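Local structure of guanylate kinase (Coxiella burnetii, 3TR0) at residues P15-G19 against A131-L136. The protein catalyses the ATP-dependent phosphorylation of GMP to GDP, a step in the recycling of guanine nucleotides. Sequence-based numbering, arbitrary orientation.
Sequences PSGAG and ALRERL. With SO4 (sulfate ion), chain B.
Arg-135 reaches from helix 129-137 to the loop 15-19 and donates an N-H of NH1 to Gly-17 O at 2.8 Å, in a nearly straight bond (165°). The oxygen lies in the guanidinium plane, whereas the donor is tilted 31° from the carbonyl plane. With CG anti to the backbone N (chi1 -172°) and a bend at chi3, the arginine chain curls round this oxygen, bringing CD within 3.2 Å of it, and sets one guanidinium face against CA of Gly-19. On the other flank of Gly-17, Leu-132 CD2 presses on the peptide to Ala-18, 3.4 Å from Gly-17 C, and also meets CB of Ala-18. The leucine side chain crosses the Pro-15 ring roughly at a right angle, Leu-132 CD2 lying 4.1 Å from Pro-15 CG. Leu-136 brings CD2 to 3.8 Å from Gly-17 N and CD1 near Ser-16 O, a carbonyl buried here without a polar partner. CA of Gly-17 packs directly against CG and CD2 of Leu-136. The type II turn from Pro-15 to Ala-18 helps aim amides at a sulfate: Gly-17 N binds O2 at 2.9 Å and Gly-19 N binds O4 at 2.7 Å. Lys-20 N, Thr-21 N and Arg-139 NH2 also hold the anion. This loop between strand 9-13 and helix 20-30, with its backbone amides on an anion, is the P-loop (Walker A motif) of the predicted ATP site, where the sulfate probably mimics a nucleotide phosphate.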
# COMPACT_ATOMS: atom_id res chain seq x y z
N PRO A 15 -20.85 6.01 0.72
CA PRO A 15 -22.25 6.45 0.77
C PRO A 15 -22.69 6.53 2.23
O PRO A 15 -22.13 5.83 3.07
CB PRO A 15 -22.99 5.33 0.03
CG PRO A 15 -22.10 4.13 0.15
CD PRO A 15 -20.70 4.69 0.09
N SER A 16 -23.66 7.38 2.53
CA SER A 16 -24.20 7.45 3.88
C SER A 16 -24.73 6.08 4.29
O SER A 16 -25.37 5.39 3.49
CB SER A 16 -25.31 8.51 3.97
OG SER A 16 -24.79 9.81 3.71
N GLY A 17 -24.45 5.69 5.52
CA GLY A 17 -24.91 4.41 6.03
C GLY A 17 -23.92 3.27 5.82
O GLY A 17 -24.24 2.11 6.10
N ALA A 18 -22.73 3.59 5.34
CA ALA A 18 -21.73 2.55 5.08
C ALA A 18 -20.88 2.23 6.30
O ALA A 18 -20.10 1.28 6.28
CB ALA A 18 -20.84 2.95 3.90
N GLY A 19 -21.01 3.03 7.35
CA GLY A 19 -20.28 2.81 8.59
C GLY A 19 -18.90 3.43 8.58
O GLY A 19 -18.02 3.05 9.35
N ALA A 131 -27.86 -3.07 3.41
CA ALA A 131 -27.05 -2.72 4.57
C ALA A 131 -27.10 -1.22 4.86
O ALA A 131 -27.16 -0.80 6.02
CB ALA A 131 -25.61 -3.17 4.37
N LEU A 132 -27.09 -0.42 3.80
CA LEU A 132 -27.21 1.03 3.95
C LEU A 132 -28.55 1.41 4.56
O LEU A 132 -28.62 2.20 5.50
CB LEU A 132 -27.04 1.73 2.60
CG LEU A 132 -25.73 1.53 1.86
CD1 LEU A 132 -25.81 2.20 0.50
CD2 LEU A 132 -24.56 2.09 2.67
N ARG A 133 -29.63 0.87 4.00
CA ARG A 133 -30.97 1.19 4.47
C ARG A 133 -31.13 0.79 5.94
O ARG A 133 -31.66 1.54 6.75
CB ARG A 133 -32.03 0.50 3.61
CG ARG A 133 -33.46 0.89 3.97
CD ARG A 133 -34.47 0.12 3.13
NE ARG A 133 -34.39 0.44 1.71
CZ ARG A 133 -35.02 1.46 1.13
NH1 ARG A 133 -35.79 2.26 1.86
NH2 ARG A 133 -34.89 1.68 -0.17
N GLU A 134 -30.65 -0.41 6.27
CA GLU A 134 -30.67 -0.90 7.64
C GLU A 134 -29.97 0.06 8.60
O GLU A 134 -30.56 0.49 9.59
CB GLU A 134 -30.04 -2.29 7.73
CG GLU A 134 -30.08 -2.89 9.13
CD GLU A 134 -29.51 -4.29 9.19
OE1 GLU A 134 -28.92 -4.73 8.18
OE2 GLU A 134 -29.65 -4.95 10.24
N ARG A 135 -28.72 0.39 8.29
CA ARG A 135 -27.94 1.28 9.17
C ARG A 135 -28.58 2.66 9.28
O ARG A 135 -28.61 3.25 10.36
CB ARG A 135 -26.49 1.38 8.70
CG ARG A 135 -25.58 2.14 9.66
CD ARG A 135 -24.10 2.02 9.30
NE ARG A 135 -23.51 0.75 9.73
CZ ARG A 135 -23.10 -0.21 8.91
NH1 ARG A 135 -23.22 -0.07 7.59
NH2 ARG A 135 -22.57 -1.32 9.40
N LEU A 136 -29.09 3.18 8.17
CA LEU A 136 -29.69 4.51 8.17
C LEU A 136 -31.00 4.55 8.95
O LEU A 136 -31.23 5.47 9.73
CB LEU A 136 -29.91 5.01 6.74
CG LEU A 136 -28.67 5.47 5.97
CD1 LEU A 136 -29.05 5.86 4.54
CD2 LEU A 136 -27.99 6.63 6.69
S SO4 B . -21.61 6.45 7.64
O1 SO4 B . -20.69 7.19 8.49
O2 SO4 B . -22.74 7.29 7.28
O3 SO4 B . -20.93 6.02 6.41
O4 SO4 B . -22.12 5.28 8.36